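Local coordinates for uncharacterized protein MJ0754 (PDB 3Q4N) that is of unknown function but folds as a ferritin-like four-helix bundle and binds metal, consistent with a dinuclear centre, at residues M140-R152 against K168-E180. Residues are numbered along the deposited sequence; the frame is centred on the assembly and turned at random.
Sequences MKGSRNHMRAFVR and KEEYEEIISSSTE
The guanidinium of Arg148 lies flat between two backbone carbonyls, Ser178 O centred over one face and Arg144 O, from its own helix, nearer the rim of the other. Around its edge sit Ile174 O, the Asn145 amide and the carboxylate of Glu180. NE gives Ile174 O a nearly straight hydrogen bond (2.8 Å, 167°) within the guanidinium plane, although it meets that carbonyl from above the carbonyl plane. NH2 and NH1 both turn to Glu180 OE2 in a salt bridge, the NH1 bond being weak, and NH1 also bonds weakly to Asn145 OD1. The Arg148 side chain reaches this position extended from CG to NE, with CG anti to its carbonyl carbon (chi1 -60°). Glu180 uses its other oxygen as well: the syn lone pair of OE1 takes the NE hydrogen of Arg144 at 3.3 Å, the guanidinium and carboxylate planes nearly coplanar, while Lys141 NZ adds a long salt bridge. The Glu180 backbone N closes weakly on Asn145 OD1. Beside the charged groups, Ile174 rests CG1 against Arg144 CD (3.7 Å) and CG2 against Met147 CG (4.1 Å), and Val151 CG2 stands 3.6 Å from Tyr171 OH. The short C-terminal helix 168-175 packs across helix 130-155 of the ferritin-like four-helix bundle; the axes of 140-152 and 168-175 cross at -79°. Elsewhere on helix 130-155, His146 packs in the bundle against His57. A leucine in place of Arg148 would probably leave Ile174 O without this donor and Glu180 OE2 without its guanidinium partner. The chemistry illustrates how several cations can share one carboxylate: Lys141, Arg144 and Arg148 converge on Glu180, which would be expected to favour its ionised form and to tie the end of the modelled chain to the bundle by charge.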
loop_
_atom_site.group_PDB
_atom_site.type_symbol
_atom_site.label_atom_id
_atom_site.label_comp_id
_atom_site.label_asym_id
_atom_site.label_seq_id
_atom_site.Cartn_x
_atom_site.Cartn_y
_atom_site.Cartn_z
ATOM N N MET B 140 8.963 1.014 -12.754
ATOM C CA MET B 140 9.780 0.964 -11.546
ATOM C C MET B 140 11.110 1.685 -11.823
ATOM O O MET B 140 11.483 2.619 -11.111
ATOM C CB MET B 140 10.024 -0.483 -11.126
ATOM C CG MET B 140 9.877 -0.732 -9.656
ATOM S SD MET B 140 8.954 -2.275 -9.407
ATOM C CE MET B 140 10.268 -3.476 -9.074
ATOM N N LYS B 141 11.791 1.273 -12.888
ATOM C CA LYS B 141 13.067 1.848 -13.270
ATOM C C LYS B 141 13.019 3.370 -13.202
ATOM O O LYS B 141 13.782 3.975 -12.445
ATOM C CB LYS B 141 13.456 1.365 -14.663
ATOM C CG LYS B 141 14.807 1.871 -15.172
ATOM C CD LYS B 141 15.603 0.756 -15.844
ATOM C CE LYS B 141 15.752 -0.452 -14.912
ATOM N NZ LYS B 141 17.190 -0.792 -14.657
ATOM N N GLY B 142 12.108 3.982 -13.970
ATOM C CA GLY B 142 11.913 5.446 -13.964
ATOM C C GLY B 142 11.617 5.996 -12.580
ATOM O O GLY B 142 12.138 7.030 -12.197
ATOM N N SER B 143 10.794 5.282 -11.821
ATOM C CA SER B 143 10.387 5.712 -10.479
ATOM C C SER B 143 11.516 5.685 -9.462
ATOM O O SER B 143 11.602 6.561 -8.601
ATOM C CB SER B 143 9.211 4.872 -9.955
ATOM O OG SER B 143 7.966 5.481 -10.275
ATOM N N ARG B 144 12.373 4.677 -9.555
ATOM C CA ARG B 144 13.520 4.585 -8.667
ATOM C C ARG B 144 14.421 5.820 -8.800
ATOM O O ARG B 144 14.908 6.355 -7.795
ATOM C CB ARG B 144 14.286 3.288 -8.917
ATOM C CG ARG B 144 13.568 2.042 -8.389
ATOM C CD ARG B 144 14.520 0.853 -8.184
ATOM N NE ARG B 144 14.699 0.002 -9.370
ATOM C CZ ARG B 144 14.188 -1.224 -9.493
ATOM N NH1 ARG B 144 13.460 -1.748 -8.507
ATOM N NH2 ARG B 144 14.404 -1.931 -10.602
ATOM N N ASN B 145 14.604 6.279 -10.040
ATOM C CA ASN B 145 15.338 7.497 -10.331
ATOM C C ASN B 145 14.738 8.743 -9.733
ATOM O O ASN B 145 15.462 9.659 -9.323
ATOM C CB ASN B 145 15.453 7.687 -11.829
ATOM C CG ASN B 145 16.799 7.277 -12.342
ATOM O OD1 ASN B 145 17.187 6.115 -12.204
ATOM N ND2 ASN B 145 17.545 8.227 -12.913
ATOM N N HIS B 146 13.415 8.790 -9.695
ATOM C CA HIS B 146 12.736 9.923 -9.080
ATOM C C HIS B 146 12.993 9.980 -7.566
ATOM O O HIS B 146 13.306 11.043 -7.015
ATOM C CB HIS B 146 11.240 9.896 -9.400
ATOM C CG HIS B 146 10.935 9.909 -10.869
ATOM N ND1 HIS B 146 9.857 9.244 -11.413
ATOM C CD2 HIS B 146 11.581 10.486 -11.908
ATOM C CE1 HIS B 146 9.853 9.416 -12.724
ATOM N NE2 HIS B 146 10.886 10.168 -13.046
ATOM N N MET B 147 12.861 8.832 -6.910
ATOM C CA MET B 147 13.251 8.682 -5.529
ATOM C C MET B 147 14.621 9.332 -5.269
ATOM O O MET B 147 14.754 10.245 -4.443
ATOM C CB MET B 147 13.323 7.197 -5.214
ATOM C CG MET B 147 13.524 6.864 -3.767
ATOM S SD MET B 147 11.941 6.698 -2.929
ATOM C CE MET B 147 11.671 8.391 -2.421
ATOM N N ARG B 148 15.638 8.872 -5.987
ATOM C CA ARG B 148 16.982 9.388 -5.793
ATOM C C ARG B 148 17.020 10.874 -6.063
ATOM O O ARG B 148 17.649 11.628 -5.316
ATOM C CB ARG B 148 17.980 8.681 -6.691
ATOM C CG ARG B 148 18.040 7.214 -6.441
ATOM C CD ARG B 148 19.182 6.579 -7.189
ATOM N NE ARG B 148 18.884 5.171 -7.395
ATOM C CZ ARG B 148 18.346 4.678 -8.501
ATOM N NH1 ARG B 148 18.071 5.479 -9.529
ATOM N NH2 ARG B 148 18.100 3.376 -8.579
ATOM N N ALA B 149 16.342 11.298 -7.122
ATOM C CA ALA B 149 16.299 12.708 -7.443
ATOM C C ALA B 149 15.759 13.510 -6.249
ATOM O O ALA B 149 16.346 14.534 -5.859
ATOM C CB ALA B 149 15.455 12.934 -8.665
ATOM N N PHE B 150 14.659 13.032 -5.658
ATOM C CA PHE B 150 14.042 13.740 -4.545
ATOM C C PHE B 150 14.891 13.628 -3.315
ATOM O O PHE B 150 15.065 14.628 -2.610
ATOM C CB PHE B 150 12.630 13.243 -4.217
ATOM C CG PHE B 150 11.582 13.700 -5.183
ATOM C CD1 PHE B 150 10.707 12.782 -5.758
ATOM C CD2 PHE B 150 11.468 15.038 -5.527
ATOM C CE1 PHE B 150 9.728 13.200 -6.673
ATOM C CE2 PHE B 150 10.506 15.470 -6.440
ATOM C CZ PHE B 150 9.631 14.555 -7.013
ATOM N N VAL B 151 15.411 12.429 -3.049
ATOM C CA VAL B 151 16.242 12.254 -1.879
ATOM C C VAL B 151 17.454 13.178 -1.954
ATOM O O VAL B 151 17.751 13.857 -0.976
ATOM C CB VAL B 151 16.646 10.791 -1.638
ATOM C CG1 VAL B 151 17.880 10.716 -0.722
ATOM C CG2 VAL B 151 15.509 10.048 -0.982
ATOM N N ARG B 152 18.118 13.241 -3.111
ATOM C CA ARG B 152 19.322 14.071 -3.231
ATOM C C ARG B 152 18.977 15.519 -2.957
ATOM O O ARG B 152 19.693 16.223 -2.236
ATOM C CB ARG B 152 20.023 13.934 -4.597
ATOM C CG ARG B 152 21.579 13.723 -4.501
ATOM C CD ARG B 152 22.330 14.685 -3.480
ATOM N NE ARG B 152 23.414 14.019 -2.716
ATOM C CZ ARG B 152 23.935 14.452 -1.554
ATOM N NH1 ARG B 152 23.495 15.573 -0.970
ATOM N NH2 ARG B 152 24.910 13.760 -0.964
ATOM N N LYS B 168 12.379 -0.926 4.154
ATOM C CA LYS B 168 13.578 -0.150 4.473
ATOM C C LYS B 168 14.668 -0.780 3.651
ATOM O O LYS B 168 15.396 -0.092 2.935
ATOM C CB LYS B 168 13.979 -0.246 5.943
ATOM C CG LYS B 168 13.768 1.020 6.754
ATOM C CD LYS B 168 12.538 0.879 7.635
ATOM C CE LYS B 168 12.634 1.755 8.869
ATOM N NZ LYS B 168 11.537 1.408 9.807
ATOM N N GLU B 169 14.736 -2.109 3.731
ATOM C CA GLU B 169 15.812 -2.866 3.105
ATOM C C GLU B 169 16.003 -2.563 1.636
ATOM O O GLU B 169 17.128 -2.631 1.152
ATOM C CB GLU B 169 15.660 -4.379 3.324
ATOM C CG GLU B 169 16.589 -4.960 4.408
ATOM C CD GLU B 169 18.062 -4.775 4.069
ATOM O OE1 GLU B 169 18.645 -3.741 4.506
ATOM O OE2 GLU B 169 18.617 -5.645 3.350
ATOM N N GLU B 170 14.918 -2.211 0.943
ATOM C CA GLU B 170 14.979 -1.911 -0.493
ATOM C C GLU B 170 15.327 -0.445 -0.759
ATOM O O GLU B 170 16.209 -0.155 -1.579
ATOM C CB GLU B 170 13.677 -2.290 -1.178
ATOM C CG GLU B 170 13.871 -2.966 -2.508
ATOM C CD GLU B 170 12.817 -2.548 -3.528
ATOM O OE1 GLU B 170 13.195 -2.373 -4.712
ATOM O OE2 GLU B 170 11.622 -2.378 -3.150
ATOM N N TYR B 171 14.634 0.462 -0.062
ATOM C CA TYR B 171 14.950 1.907 -0.035
ATOM C C TYR B 171 16.450 2.193 -0.003
ATOM O O TYR B 171 16.939 2.974 -0.818
ATOM C CB TYR B 171 14.269 2.566 1.169
ATOM C CG TYR B 171 14.611 4.025 1.392
ATOM C CD1 TYR B 171 13.889 5.042 0.763
ATOM C CD2 TYR B 171 15.629 4.398 2.253
ATOM C CE1 TYR B 171 14.189 6.396 0.974
ATOM C CE2 TYR B 171 15.939 5.755 2.464
ATOM C CZ TYR B 171 15.213 6.739 1.822
ATOM O OH TYR B 171 15.520 8.060 2.040
ATOM N N GLU B 172 17.157 1.549 0.942
ATOM C CA GLU B 172 18.613 1.695 1.137
ATOM C C GLU B 172 19.388 1.271 -0.110
ATOM O O GLU B 172 20.252 2.001 -0.604
ATOM C CB GLU B 172 19.118 0.885 2.355
ATOM C CG GLU B 172 18.230 0.880 3.641
ATOM C CD GLU B 172 18.122 2.240 4.398
ATOM O OE1 GLU B 172 17.222 2.364 5.270
ATOM O OE2 GLU B 172 18.915 3.183 4.142
ATOM N N GLU B 173 19.061 0.088 -0.615
ATOM C CA GLU B 173 19.681 -0.436 -1.812
ATOM C C GLU B 173 19.398 0.437 -3.035
ATOM O O GLU B 173 20.225 0.513 -3.944
ATOM C CB GLU B 173 19.228 -1.881 -2.037
ATOM C CG GLU B 173 19.623 -2.827 -0.877
ATOM C CD GLU B 173 19.229 -4.313 -1.089
ATOM O OE1 GLU B 173 18.141 -4.620 -1.654
ATOM O OE2 GLU B 173 20.020 -5.183 -0.653
ATOM N N ILE B 174 18.238 1.100 -3.050
ATOM C CA ILE B 174 17.889 2.067 -4.105
ATOM C C ILE B 174 18.792 3.297 -4.076
ATOM O O ILE B 174 19.324 3.698 -5.102
ATOM C CB ILE B 174 16.400 2.527 -4.021
ATOM C CG1 ILE B 174 15.469 1.479 -4.637
ATOM C CG2 ILE B 174 16.171 3.874 -4.723
ATOM C CD1 ILE B 174 14.580 0.735 -3.651
ATOM N N ILE B 175 18.964 3.888 -2.899
ATOM C CA ILE B 175 19.700 5.145 -2.806
ATOM C C ILE B 175 21.214 4.975 -2.914
ATOM O O ILE B 175 21.895 5.833 -3.458
ATOM C CB ILE B 175 19.328 5.959 -1.547
ATOM C CG1 ILE B 175 19.850 5.291 -0.271
ATOM C CG2 ILE B 175 17.826 6.180 -1.493
ATOM C CD1 ILE B 175 19.374 5.963 1.017
ATOM N N SER B 176 21.742 3.866 -2.416
ATOM C CA SER B 176 23.182 3.668 -2.426
ATOM C C SER B 176 23.619 2.992 -3.717
ATOM O O SER B 176 24.446 2.088 -3.714
ATOM C CB SER B 176 23.618 2.891 -1.188
ATOM O OG SER B 176 22.661 1.898 -0.879
ATOM N N SER B 177 23.044 3.452 -4.821
ATOM C CA SER B 177 23.404 3.017 -6.172
ATOM C C SER B 177 23.118 4.187 -7.112
ATOM O O SER B 177 22.433 5.125 -6.719
ATOM C CB SER B 177 22.600 1.776 -6.574
ATOM O OG SER B 177 21.197 1.991 -6.464
ATOM N N SER B 178 23.632 4.154 -8.339
ATOM C CA SER B 178 23.531 5.333 -9.212
ATOM C C SER B 178 22.462 5.192 -10.302
ATOM O O SER B 178 21.811 4.148 -10.396
ATOM C CB SER B 178 24.910 5.742 -9.781
ATOM O OG SER B 178 25.334 4.895 -10.839
ATOM N N THR B 179 22.301 6.249 -11.105
ATOM C CA THR B 179 21.237 6.389 -12.121
ATOM C C THR B 179 21.219 5.345 -13.260
ATOM O O THR B 179 22.223 5.126 -13.944
ATOM C CB THR B 179 21.237 7.836 -12.684
ATOM O OG1 THR B 179 20.499 8.677 -11.792
ATOM C CG2 THR B 179 20.632 7.920 -14.101
ATOM N N GLU B 180 20.055 4.722 -13.455
ATOM C CA GLU B 180 19.906 3.571 -14.348
ATOM C C GLU B 180 19.745 3.964 -15.807
ATOM O O GLU B 180 18.977 4.861 -16.127
ATOM C CB GLU B 180 18.714 2.726 -13.899
ATOM C CG GLU B 180 18.975 1.913 -12.615
ATOM C CD GLU B 180 17.840 2.026 -11.576
ATOM O OE1 GLU B 180 17.121 1.026 -11.301
ATOM O OE2 GLU B 180 17.677 3.138 -11.031
#